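Long-range contacts in 3-oxosteroid 1-dehydrogenase (Sterolibacterium denitrificans, PDB 7P18), which probably catalyses the FAD-dependent 1,2-dehydrogenation of 3-oxosteroids, turning them into 3-oxo-delta(1)-steroids while a separate acceptor takes up the hydrogens: residues 132-137 and 209-214; 326-331 and 410-415; 446-451 and 478-483. All coordinates share one frame; numbering follows the deposited sequence.

Contact 1 (132-137 and 209-214)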
ATOM      1  N   MET A 132       2.337   3.834 -12.260  1.00 21.16           N
ATOM      2  CA  MET A 132       2.948   5.179 -12.294  1.00 22.57           C
ATOM      3  C   MET A 132       3.380   5.574 -10.881  1.00 25.26           C
ATOM      4  O   MET A 132       2.732   5.126  -9.878  1.00 20.96           O
ATOM      5  CB  MET A 132       1.989   6.226 -12.853  1.00 22.17           C
ATOM      6  CG  MET A 132       1.322   5.856 -14.196  1.00 21.49           C
ATOM      7  SD  MET A 132       0.283   7.208 -14.823  1.00 22.10           S
ATOM      8  CE  MET A 132       1.525   8.242 -15.590  1.00 23.80           C
ATOM      9  N   GLU A 133       4.427   6.399 -10.806  1.00 21.54           N
ATOM     10  CA  GLU A 133       4.945   6.882  -9.503  1.00 24.22           C
ATOM     11  C   GLU A 133       5.311   8.362  -9.585  1.00 24.49           C
ATOM     12  O   GLU A 133       5.412   8.948 -10.684  1.00 23.18           O
ATOM     13  CB  GLU A 133       6.122   6.016  -9.095  1.00 24.09           C
ATOM     14  CG  GLU A 133       7.424   6.338  -9.844  1.00 27.23           C
ATOM     15  CD  GLU A 133       8.637   5.770  -9.135  1.00 27.89           C
ATOM     16  OE1 GLU A 133       8.657   5.800  -7.843  1.00 26.15           O
ATOM     17  OE2 GLU A 133       9.514   5.232  -9.858  1.00 26.37           O
ATOM     18  N   PRO A 134       5.475   9.006  -8.412  1.00 23.98           N
ATOM     19  CA  PRO A 134       5.829  10.419  -8.344  1.00 24.82           C
ATOM     20  C   PRO A 134       7.311  10.712  -8.600  1.00 24.19           C
ATOM     21  O   PRO A 134       8.180   9.899  -8.235  1.00 26.22           O
ATOM     22  CB  PRO A 134       5.556  10.829  -6.897  1.00 27.39           C
ATOM     23  CG  PRO A 134       4.900   9.623  -6.242  1.00 24.79           C
ATOM     24  CD  PRO A 134       5.215   8.423  -7.087  1.00 22.07           C
ATOM     25  N   MET A 135       7.585  11.830  -9.265  1.00 24.59           N
ATOM     26  CA  MET A 135       8.936  12.445  -9.248  1.00 27.05           C
ATOM     27  C   MET A 135       9.239  12.897  -7.805  1.00 26.50           C
ATOM     28  O   MET A 135       8.285  13.213  -7.034  1.00 25.54           O
ATOM     29  CB  MET A 135       8.968  13.657 -10.181  1.00 29.82           C
ATOM     30  CG  MET A 135       8.749  13.282 -11.637  1.00 31.63           C
ATOM     31  SD  MET A 135       9.052  14.727 -12.717  1.00 39.60           S
ATOM     32  CE  MET A 135      10.849  14.754 -12.651  1.00 40.61           C
ATOM     33  N   LEU A 136      10.512  12.908  -7.426  1.00 27.84           N
ATOM     34  CA  LEU A 136      10.933  13.503  -6.121  1.00 29.06           C
ATOM     35  C   LEU A 136      10.311  14.895  -5.990  1.00 29.23           C
ATOM     36  O   LEU A 136      10.259  15.661  -6.978  1.00 34.46           O
ATOM     37  CB  LEU A 136      12.461  13.552  -6.035  1.00 29.81           C
ATOM     38  CG  LEU A 136      13.213  12.226  -6.051  1.00 33.39           C
ATOM     39  CD1 LEU A 136      14.713  12.478  -5.891  1.00 40.57           C
ATOM     40  CD2 LEU A 136      12.748  11.283  -4.955  1.00 34.25           C
ATOM     41  N   PHE A 137       9.775  15.190  -4.816  1.00 31.25           N
ATOM     42  CA  PHE A 137       9.087  16.452  -4.500  1.00 30.06           C
ATOM     43  C   PHE A 137       9.934  17.230  -3.473  1.00 34.47           C
ATOM     44  O   PHE A 137      10.492  16.622  -2.511  1.00 30.32           O
ATOM     45  CB  PHE A 137       7.677  16.168  -3.976  1.00 28.38           C
ATOM     46  CG  PHE A 137       6.879  17.418  -3.779  1.00 29.61           C
ATOM     47  CD1 PHE A 137       6.180  17.969  -4.823  1.00 28.43           C
ATOM     48  CD2 PHE A 137       6.874  18.075  -2.563  1.00 31.94           C
ATOM     49  CE1 PHE A 137       5.478  19.148  -4.658  1.00 28.77           C
ATOM     50  CE2 PHE A 137       6.194  19.262  -2.399  1.00 28.52           C
ATOM     51  CZ  PHE A 137       5.479  19.787  -3.450  1.00 32.90           C
ATOM     52  N   GLY A 209       5.384   7.490  -1.544  1.00 22.74           N
ATOM     53  CA  GLY A 209       4.146   8.027  -0.948  1.00 21.75           C
ATOM     54  C   GLY A 209       4.400   9.337  -0.257  1.00 21.90           C
ATOM     55  O   GLY A 209       3.476  10.130  -0.088  1.00 24.20           O
ATOM     56  N   ASN A 210       5.628   9.586   0.198  1.00 24.66           N
ATOM     57  CA  ASN A 210       5.945  10.870   0.874  1.00 23.27           C
ATOM     58  C   ASN A 210       5.939  11.998  -0.163  1.00 26.43           C
ATOM     59  O   ASN A 210       5.478  13.115   0.158  1.00 28.06           O
ATOM     60  CB  ASN A 210       7.270  10.745   1.637  1.00 28.28           C
ATOM     61  CG  ASN A 210       7.153  11.130   3.100  1.00 28.80           C
ATOM     62  OD1 ASN A 210       8.058  11.756   3.615  1.00 26.97           O
ATOM     63  ND2 ASN A 210       6.075  10.763   3.771  1.00 21.87           N
ATOM     64  N   ALA A 211       6.404  11.753  -1.389  1.00 25.29           N
ATOM     65  CA  ALA A 211       6.294  12.760  -2.480  1.00 26.24           C
ATOM     66  C   ALA A 211       4.821  13.019  -2.780  1.00 23.75           C
ATOM     67  O   ALA A 211       4.405  14.146  -2.939  1.00 25.40           O
ATOM     68  CB  ALA A 211       7.028  12.320  -3.715  1.00 26.54           C
ATOM     69  N   MET A 212       4.038  11.953  -2.836  0.61 26.77           N
ATOM     70  CA  MET A 212       2.596  12.032  -3.140  0.61 24.22           C
ATOM     71  C   MET A 212       1.890  12.901  -2.083  0.61 25.49           C
ATOM     72  O   MET A 212       1.186  13.845  -2.462  0.61 22.81           O
ATOM     73  CB  MET A 212       2.012  10.616  -3.183  0.61 26.22           C
ATOM     74  CG  MET A 212       0.533  10.568  -3.454  0.61 23.60           C
ATOM     75  SD  MET A 212      -0.031   8.864  -3.499  0.61 24.37           S
ATOM     76  CE  MET A 212       0.140   8.429  -1.782  0.61 26.65           C
ATOM     77  N   ALA A 213       2.071  12.593  -0.795  1.00 25.10           N
ATOM     78  CA  ALA A 213       1.406  13.300   0.314  1.00 24.25           C
ATOM     79  C   ALA A 213       1.909  14.743   0.415  1.00 23.32           C
ATOM     80  O   ALA A 213       1.074  15.658   0.584  1.00 23.86           O
ATOM     81  CB  ALA A 213       1.581  12.533   1.604  1.00 28.68           C
ATOM     82  N   ALA A 214       3.205  14.973   0.290  1.00 26.12           N
ATOM     83  CA  ALA A 214       3.779  16.347   0.281  1.00 25.56           C
ATOM     84  C   ALA A 214       3.189  17.148  -0.879  1.00 27.14           C
ATOM     85  O   ALA A 214       2.724  18.301  -0.670  1.00 31.28           O
ATOM     86  CB  ALA A 214       5.279  16.254   0.126  1.00 27.84           C
TER
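Next to Ala211, the helix residue that packs against both Pro134 and Phe137, the side-chain amide of Asn210 is gripped at both ends: ND2 donates to the carbonyls of Ala47 and Arg150, while OD1 accepts from Arg206 NH2 and more weakly from Ala152 N. These bonds probably help fix the first turn of the helix, and the contact itself is apolar. The methyl of Ala211 is its centre: CB lies 3.8 Å from Pro134 CB and 3.9 Å from Phe137 CB, and Met135 O comes within 3.7 Å of the same Ala211 CB, so three residues of the chain arch over one methyl group. One turn on, Phe137 reaches Ala214. Its CG is anti to the backbone N (chi1 -174°), which swings the ring along the helix, brings CD2 to 3.6 Å from Ala214 CB and sets Ala214 C over the rim of one ring face. At the other end Pro134 CG meets Met212 CB at 4.3 Å, after which the methionine turns off towards the flavin; in the conformer described, its side chain is about 4 Å from those of Ser46 and Leu543, both FAD-binding residues. Consistent with the small alanines, strand and helix approach closely, with Phe137 CA 5.1 Å from Ala211 CA. Strand 131-138 pairs antiparallel with strands 53-54, 109-111 and 205-206, the last leading straight into helix 208-222. Tyr109 of strand 109-111 touches both Pro134 and Met212, and Glu133 hydrogen-bonds Thr167 OG1 and Ala166 N at the start of helix 166-174, Ala166 lining the steroid pocket.

Contact 2 (326-331 and 410-415)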
ATOM      1  N   ILE A 326       7.045  -8.143   9.303  1.00 22.30           N
ATOM      2  CA  ILE A 326       8.169  -8.441  10.249  1.00 23.48           C
ATOM      3  C   ILE A 326       8.109  -7.464  11.428  1.00 20.94           C
ATOM      4  O   ILE A 326       8.168  -6.218  11.223  1.00 22.93           O
ATOM      5  CB  ILE A 326       9.532  -8.294   9.541  1.00 24.50           C
ATOM      6  CG1 ILE A 326       9.661  -9.191   8.310  1.00 23.38           C
ATOM      7  CG2 ILE A 326      10.697  -8.507  10.514  1.00 24.88           C
ATOM      8  CD1 ILE A 326       9.510 -10.643   8.571  1.00 22.99           C
ATOM      9  N   HIS A 327       8.142  -8.029  12.628  1.00 23.07           N
ATOM     10  CA  HIS A 327       8.206  -7.268  13.891  1.00 22.76           C
ATOM     11  C   HIS A 327       9.617  -6.671  13.985  1.00 21.82           C
ATOM     12  O   HIS A 327      10.614  -7.426  13.768  1.00 20.95           O
ATOM     13  CB  HIS A 327       7.906  -8.163  15.080  1.00 22.73           C
ATOM     14  CG  HIS A 327       8.302  -7.545  16.371  1.00 26.17           C
ATOM     15  ND1 HIS A 327       7.613  -6.497  16.933  1.00 26.35           N
ATOM     16  CD2 HIS A 327       9.353  -7.800  17.174  1.00 31.26           C
ATOM     17  CE1 HIS A 327       8.237  -6.123  18.030  1.00 30.51           C
ATOM     18  NE2 HIS A 327       9.305  -6.906  18.201  1.00 30.70           N
ATOM     19  N   VAL A 328       9.675  -5.384  14.227  1.00 22.07           N
ATOM     20  CA  VAL A 328      10.925  -4.662  14.578  1.00 25.58           C
ATOM     21  C   VAL A 328      10.774  -4.064  15.963  1.00 24.29           C
ATOM     22  O   VAL A 328       9.938  -3.186  16.172  1.00 24.99           O
ATOM     23  CB  VAL A 328      11.265  -3.578  13.561  1.00 27.09           C
ATOM     24  CG1 VAL A 328      12.575  -2.891  13.912  1.00 30.02           C
ATOM     25  CG2 VAL A 328      11.332  -4.194  12.172  1.00 29.36           C
ATOM     26  N   PRO A 329      11.647  -4.446  16.923  1.00 23.96           N
ATOM     27  CA  PRO A 329      11.573  -3.866  18.280  1.00 26.43           C
ATOM     28  C   PRO A 329      11.577  -2.334  18.251  1.00 26.01           C
ATOM     29  O   PRO A 329      12.316  -1.725  17.527  1.00 26.99           O
ATOM     30  CB  PRO A 329      12.803  -4.439  19.000  1.00 26.40           C
ATOM     31  CG  PRO A 329      13.085  -5.739  18.246  1.00 27.40           C
ATOM     32  CD  PRO A 329      12.711  -5.453  16.799  1.00 24.67           C
ATOM     33  N   GLY A 330      10.691  -1.734  19.037  1.00 26.63           N
ATOM     34  CA  GLY A 330      10.655  -0.283  19.171  1.00 30.82           C
ATOM     35  C   GLY A 330       9.858   0.362  18.060  1.00 34.82           C
ATOM     36  O   GLY A 330       9.657   1.560  18.165  1.00 32.61           O
ATOM     37  N   GLU A 331       9.375  -0.385  17.056  1.00 30.21           N
ATOM     38  CA  GLU A 331       8.631   0.245  15.925  1.00 31.26           C
ATOM     39  C   GLU A 331       7.143  -0.118  16.037  1.00 27.20           C
ATOM     40  O   GLU A 331       6.807  -1.281  16.240  1.00 28.57           O
ATOM     41  CB  GLU A 331       9.294  -0.130  14.605  1.00 34.88           C
ATOM     42  CG  GLU A 331      10.602   0.604  14.411  1.00 41.57           C
ATOM     43  CD  GLU A 331      11.281   0.380  13.072  1.00 46.63           C
ATOM     44  OE1 GLU A 331      10.653  -0.239  12.166  1.00 41.28           O
ATOM     45  OE2 GLU A 331      12.457   0.781  12.946  1.00 52.03           O
ATOM     46  N   LYS A 410      23.142  -7.639  17.576  1.00 36.85           N
ATOM     47  CA  LYS A 410      22.910  -8.498  18.774  1.00 35.55           C
ATOM     48  C   LYS A 410      21.509  -8.299  19.333  1.00 27.45           C
ATOM     49  O   LYS A 410      20.846  -9.307  19.667  1.00 34.60           O
ATOM     50  CB  LYS A 410      23.841  -8.134  19.938  1.00 42.36           C
ATOM     51  CG  LYS A 410      25.114  -8.930  20.086  1.00 55.76           C
ATOM     52  CD  LYS A 410      25.903  -8.375  21.263  1.00 62.11           C
ATOM     53  CE  LYS A 410      27.239  -9.050  21.477  1.00 67.10           C
ATOM     54  NZ  LYS A 410      27.753  -8.708  22.825  1.00 74.34           N
ATOM     55  N   ALA A 411      21.070  -7.042  19.461  1.00 32.60           N
ATOM     56  CA  ALA A 411      19.753  -6.666  20.021  1.00 34.27           C
ATOM     57  C   ALA A 411      18.620  -7.283  19.191  1.00 32.90           C
ATOM     58  O   ALA A 411      17.474  -7.408  19.710  1.00 35.97           O
ATOM     59  CB  ALA A 411      19.638  -5.164  20.101  1.00 39.61           C
ATOM     60  N   TRP A 412      18.894  -7.669  17.945  1.00 31.56           N
ATOM     61  CA  TRP A 412      17.862  -8.215  17.013  1.00 30.82           C
ATOM     62  C   TRP A 412      17.831  -9.742  17.028  1.00 28.28           C
ATOM     63  O   TRP A 412      16.878 -10.313  16.472  1.00 24.98           O
ATOM     64  CB  TRP A 412      18.074  -7.658  15.600  1.00 29.72           C
ATOM     65  CG  TRP A 412      17.417  -6.329  15.407  1.00 29.95           C
ATOM     66  CD1 TRP A 412      16.780  -5.562  16.339  1.00 26.84           C
ATOM     67  CD2 TRP A 412      17.432  -5.558  14.195  1.00 29.24           C
ATOM     68  NE1 TRP A 412      16.375  -4.387  15.779  1.00 31.66           N
ATOM     69  CE2 TRP A 412      16.765  -4.353  14.465  1.00 30.15           C
ATOM     70  CE3 TRP A 412      17.961  -5.784  12.916  1.00 31.42           C
ATOM     71  CZ2 TRP A 412      16.590  -3.371  13.483  1.00 32.13           C
ATOM     72  CZ3 TRP A 412      17.780  -4.826  11.946  1.00 32.92           C
ATOM     73  CH2 TRP A 412      17.095  -3.639  12.229  1.00 32.55           C
ATOM     74  N   LEU A 413      18.826 -10.393  17.626  1.00 27.56           N
ATOM     75  CA  LEU A 413      18.864 -11.875  17.658  1.00 29.23           C
ATOM     76  C   LEU A 413      17.665 -12.400  18.461  1.00 29.17           C
ATOM     77  O   LEU A 413      17.422 -11.903  19.549  1.00 30.33           O
ATOM     78  CB  LEU A 413      20.201 -12.332  18.257  1.00 30.49           C
ATOM     79  CG  LEU A 413      20.452 -13.829  18.232  1.00 30.07           C
ATOM     80  CD1 LEU A 413      20.648 -14.312  16.787  1.00 31.29           C
ATOM     81  CD2 LEU A 413      21.691 -14.155  19.094  1.00 34.42           C
ATOM     82  N   GLY A 414      16.899 -13.320  17.878  1.00 25.97           N
ATOM     83  CA  GLY A 414      15.662 -13.881  18.430  1.00 25.61           C
ATOM     84  C   GLY A 414      14.510 -12.894  18.414  1.00 26.01           C
ATOM     85  O   GLY A 414      13.434 -13.249  18.933  1.00 26.26           O
ATOM     86  N   LYS A 415      14.684 -11.701  17.833  1.00 27.02           N
ATOM     87  CA  LYS A 415      13.571 -10.703  17.730  1.00 27.51           C
ATOM     88  C   LYS A 415      13.232 -10.415  16.251  1.00 25.68           C
ATOM     89  O   LYS A 415      12.042 -10.552  15.876  1.00 27.45           O
ATOM     90  CB  LYS A 415      13.966  -9.411  18.438  1.00 25.85           C
ATOM     91  CG  LYS A 415      14.530  -9.573  19.846  1.00 30.80           C
ATOM     92  CD  LYS A 415      13.549 -10.095  20.845  1.00 31.89           C
ATOM     93  CE  LYS A 415      14.138 -10.144  22.247  1.00 35.01           C
ATOM     94  NZ  LYS A 415      13.125 -10.664  23.185  1.00 36.02           N
TER
HETATM   95  O   HOH W   1      10.455 -10.153  13.841  1.00 24.85           O
HETATM   96  O   HOH W   2      14.866  -2.110  16.773  1.00 29.95           O
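Pro329 sets its ring against both Trp412 and Lys415, with CD 3.9 Å from Trp412 NE1 and CG 3.8 Å from Lys415 CB. The indole is presented by its second torsion: with chi2 at 5°, CD1 is almost eclipsed with CA, and CD1 and NE1 of the five-membered ring are turned to the proline. Farther along the same indole, CZ2 meets Val328 CG1 at 4.1 Å. Both aliphatic partners approach the indole obliquely. In the ring plane, Trp412 NE1 donates to a water at 2.9 Å, which in turn donates to Pro329 O at 2.7 Å and so ties the indole to the proline's own carbonyl. Val328 to Glu331 form a type II beta turn, closed by Glu331 N to Val328 O, with Gly330 at its positive-phi position; the turn belongs to the connection between antiparallel strands 320-326 and 335-336. Facing it, a short 3-10 turn ends at Trp412, whose ring also takes a cation-pi contact from Arg409. With an alanine in place of Pro329, CG and CD are gone, and Trp412 and Lys415 would probably lose their shared apolar partner, leaving a gap and an indole freer to turn. The side chain of Lys415 touches only through CB, since a bend at chi2 (-66°) carries the rest away. Its carbonyl O stands at the edge of the His327 ring, 4.1 Å from CD2, and a second water lies between Lys415 O and His327 O. His327 and Lys415 also touch a neighbouring molecule in the crystal.

Contact 3 (446-451 and 478-483)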
ATOM      1  N   GLN A 446      17.778 -28.576  -5.954  1.00 32.80           N
ATOM      2  CA  GLN A 446      17.496 -29.235  -7.255  1.00 37.70           C
ATOM      3  C   GLN A 446      16.816 -28.236  -8.197  1.00 39.83           C
ATOM      4  O   GLN A 446      17.234 -28.156  -9.370  1.00 37.76           O
ATOM      5  CB  GLN A 446      16.576 -30.436  -7.119  1.00 38.87           C
ATOM      6  CG  GLN A 446      17.108 -31.569  -6.249  1.00 49.56           C
ATOM      7  CD  GLN A 446      16.037 -32.633  -6.164  1.00 56.97           C
ATOM      8  OE1 GLN A 446      15.172 -32.710  -7.034  1.00 60.19           O
ATOM      9  NE2 GLN A 446      16.077 -33.457  -5.123  1.00 58.49           N
ATOM     10  N   TYR A 447      15.809 -27.498  -7.707  1.00 35.16           N
ATOM     11  CA  TYR A 447      15.058 -26.518  -8.524  1.00 32.66           C
ATOM     12  C   TYR A 447      16.013 -25.443  -9.062  1.00 33.09           C
ATOM     13  O   TYR A 447      15.901 -25.034 -10.250  1.00 34.74           O
ATOM     14  CB  TYR A 447      13.921 -25.884  -7.718  1.00 30.88           C
ATOM     15  CG  TYR A 447      12.863 -26.830  -7.216  1.00 30.64           C
ATOM     16  CD1 TYR A 447      12.651 -28.073  -7.802  1.00 33.92           C
ATOM     17  CD2 TYR A 447      12.006 -26.450  -6.181  1.00 31.75           C
ATOM     18  CE1 TYR A 447      11.664 -28.934  -7.339  1.00 35.16           C
ATOM     19  CE2 TYR A 447      11.019 -27.304  -5.708  1.00 33.09           C
ATOM     20  CZ  TYR A 447      10.846 -28.547  -6.285  1.00 36.19           C
ATOM     21  OH  TYR A 447       9.870 -29.378  -5.834  1.00 41.26           O
ATOM     22  N   ALA A 448      16.918 -24.948  -8.210  1.00 32.50           N
ATOM     23  CA  ALA A 448      17.830 -23.841  -8.560  1.00 33.17           C
ATOM     24  C   ALA A 448      18.767 -24.290  -9.700  1.00 34.85           C
ATOM     25  O   ALA A 448      19.102 -23.429 -10.573  1.00 37.24           O
ATOM     26  CB  ALA A 448      18.591 -23.353  -7.358  1.00 31.99           C
ATOM     27  N   GLN A 449      19.120 -25.573  -9.731  1.00 39.23           N
ATOM     28  CA  GLN A 449      20.084 -26.122 -10.722  1.00 47.27           C
ATOM     29  C   GLN A 449      19.498 -25.977 -12.141  1.00 45.89           C
ATOM     30  O   GLN A 449      20.186 -25.384 -12.982  1.00 48.98           O
ATOM     31  CB  GLN A 449      20.469 -27.565 -10.391  1.00 50.71           C
ATOM     32  CG  GLN A 449      21.319 -28.203 -11.482  1.00 63.34           C
ATOM     33  CD  GLN A 449      21.575 -29.682 -11.288  1.00 75.67           C
ATOM     34  OE1 GLN A 449      22.102 -30.126 -10.264  1.00 78.38           O
ATOM     35  NE2 GLN A 449      21.234 -30.466 -12.303  1.00 76.96           N
ATOM     36  N   ASP A 450      18.283 -26.458 -12.420  1.00 42.72           N
ATOM     37  CA  ASP A 450      17.717 -26.320 -13.788  1.00 44.91           C
ATOM     38  C   ASP A 450      16.697 -25.173 -13.875  1.00 45.73           C
ATOM     39  O   ASP A 450      16.087 -25.072 -14.934  1.00 44.85           O
ATOM     40  CB  ASP A 450      17.145 -27.648 -14.275  1.00 49.95           C
ATOM     41  CG  ASP A 450      15.931 -28.073 -13.491  1.00 50.58           C
ATOM     42  OD1 ASP A 450      15.734 -27.536 -12.401  1.00 56.01           O
ATOM     43  OD2 ASP A 450      15.187 -28.900 -14.001  1.00 61.70           O
ATOM     44  N   GLY A 451      16.537 -24.341 -12.828  1.00 39.15           N
ATOM     45  CA  GLY A 451      15.745 -23.090 -12.841  1.00 35.40           C
ATOM     46  C   GLY A 451      14.234 -23.299 -12.850  1.00 33.73           C
ATOM     47  O   GLY A 451      13.513 -22.369 -13.277  1.00 33.23           O
ATOM     48  N   LEU A 478      15.741 -18.205  -8.164  1.00 26.19           N
ATOM     49  CA  LEU A 478      16.072 -19.488  -7.492  1.00 26.98           C
ATOM     50  C   LEU A 478      17.603 -19.610  -7.334  1.00 32.51           C
ATOM     51  O   LEU A 478      18.329 -19.469  -8.346  1.00 29.48           O
ATOM     52  CB  LEU A 478      15.536 -20.665  -8.292  1.00 28.91           C
ATOM     53  CG  LEU A 478      14.018 -20.815  -8.377  1.00 25.77           C
ATOM     54  CD1 LEU A 478      13.661 -21.960  -9.305  1.00 27.21           C
ATOM     55  CD2 LEU A 478      13.406 -21.024  -6.989  1.00 25.28           C
ATOM     56  N   ALA A 479      18.086 -19.833  -6.109  1.00 29.71           N
ATOM     57  CA  ALA A 479      19.523 -20.145  -5.844  1.00 28.51           C
ATOM     58  C   ALA A 479      19.611 -21.193  -4.749  1.00 32.45           C
ATOM     59  O   ALA A 479      18.690 -21.349  -3.937  1.00 29.17           O
ATOM     60  CB  ALA A 479      20.329 -18.897  -5.509  1.00 25.64           C
ATOM     61  N   PRO A 480      20.734 -21.945  -4.685  1.00 33.23           N
ATOM     62  CA  PRO A 480      20.952 -22.894  -3.599  1.00 31.46           C
ATOM     63  C   PRO A 480      20.975 -22.285  -2.197  1.00 27.69           C
ATOM     64  O   PRO A 480      21.366 -21.153  -2.028  1.00 32.67           O
ATOM     65  CB  PRO A 480      22.364 -23.482  -3.882  1.00 34.95           C
ATOM     66  CG  PRO A 480      22.605 -23.226  -5.352  1.00 36.31           C
ATOM     67  CD  PRO A 480      21.838 -21.956  -5.669  1.00 35.79           C
ATOM     68  N   ILE A 481      20.571 -23.094  -1.226  1.00 29.18           N
ATOM     69  CA  ILE A 481      20.671 -22.796   0.225  1.00 32.39           C
ATOM     70  C   ILE A 481      21.649 -23.829   0.802  1.00 28.87           C
ATOM     71  O   ILE A 481      21.292 -25.022   0.814  1.00 32.23           O
ATOM     72  CB  ILE A 481      19.286 -22.860   0.884  1.00 33.74           C
ATOM     73  CG1 ILE A 481      18.338 -21.802   0.315  1.00 31.95           C
ATOM     74  CG2 ILE A 481      19.448 -22.749   2.396  1.00 33.10           C
ATOM     75  CD1 ILE A 481      16.867 -22.087   0.604  1.00 34.67           C
ATOM     76  N   GLY A 482      22.856 -23.401   1.167  1.00 36.80           N
ATOM     77  CA  GLY A 482      23.883 -24.357   1.644  1.00 38.03           C
ATOM     78  C   GLY A 482      25.127 -23.735   2.261  1.00 38.20           C
ATOM     79  O   GLY A 482      26.044 -24.515   2.579  1.00 39.27           O
ATOM     80  N   LYS A 483      25.207 -22.425   2.461  1.00 32.94           N
ATOM     81  CA  LYS A 483      26.388 -21.803   3.104  1.00 33.78           C
ATOM     82  C   LYS A 483      25.989 -21.242   4.467  1.00 38.04           C
ATOM     83  O   LYS A 483      25.263 -20.246   4.544  1.00 34.00           O
ATOM     84  CB  LYS A 483      26.979 -20.720   2.207  1.00 37.84           C
ATOM     85  CG  LYS A 483      28.111 -19.866   2.784  1.00 38.96           C
ATOM     86  CD  LYS A 483      28.566 -18.870   1.735  1.00 44.51           C
ATOM     87  CE  LYS A 483      29.289 -17.636   2.236  1.00 52.69           C
ATOM     88  NZ  LYS A 483      30.581 -17.970   2.876  1.00 50.00           N
TER
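Ala448 presses its methyl into the backbone of the facing chain: CB is 3.5 Å from Ala479 C and 3.7 Å from Ala479 CA, with Pro480 CD beside it at 3.9 Å. A methyl is small enough to let the loop lie this near the helix, where Leu478 CA comes within 4.8 Å of Ala448 CA. Leu478 completes the tight side. Its CB rests 3.9 Å from Ala448 CA, and with CG anti to the carbonyl carbon (chi1 -67°) the branch extends along the helix end until CD1 reaches Gly451 C at 3.8 Å and Tyr447 O at 3.9 Å. This is the C-terminal end of helix 434-450, where Gly451 leaves the helical path with positive phi and its N gives Tyr447 O a weak hydrogen bond. Leu478 thus covers the last turn just as the chain departs into the excursion that carries helix 462-466. Tyr447 lends only its CB and carbonyl to the contact; its ring leads away, and its OH is hydrogen-bonded to Glu455 OE2. Towards Pro480 the packing thins. That exposed ring meets Ala448 CB with its N and CD edge alone, and beyond it the exposed Gly482 and Lys483 leave the helix, their backbone N atoms held by Asp388 OD2; Gln446 and Gln449 are likewise exposed. Two asparagines one turn back bind the loop's backbone: Asn444 ND2 donates to Ala479 O, and Asn445 OD1 accepts from Ile481 N.

In the fold
From the N terminus the three contacts follow one another in series, none nesting in or crossing another. Contact 1 closes the excursion from strand 131-138 through helices 166-174, 179-191 and 194-197 back to helix 208-222, near the flavin and the steroid. Contact 2 then closes a loop holding strands 347-349 and 383-387 and helix 363-377, a stretch that includes the steroid-pocket residues Phe338 and Tyr363. Contact 3 closes a shorter one around helix 462-466, far from both ligands. Contacts 2 and 3, their centres 29 Å apart, both border the long strand 486-502: it pairs with strands 320-326 and 418-420 bordering contact 2, and follows segment 478-483.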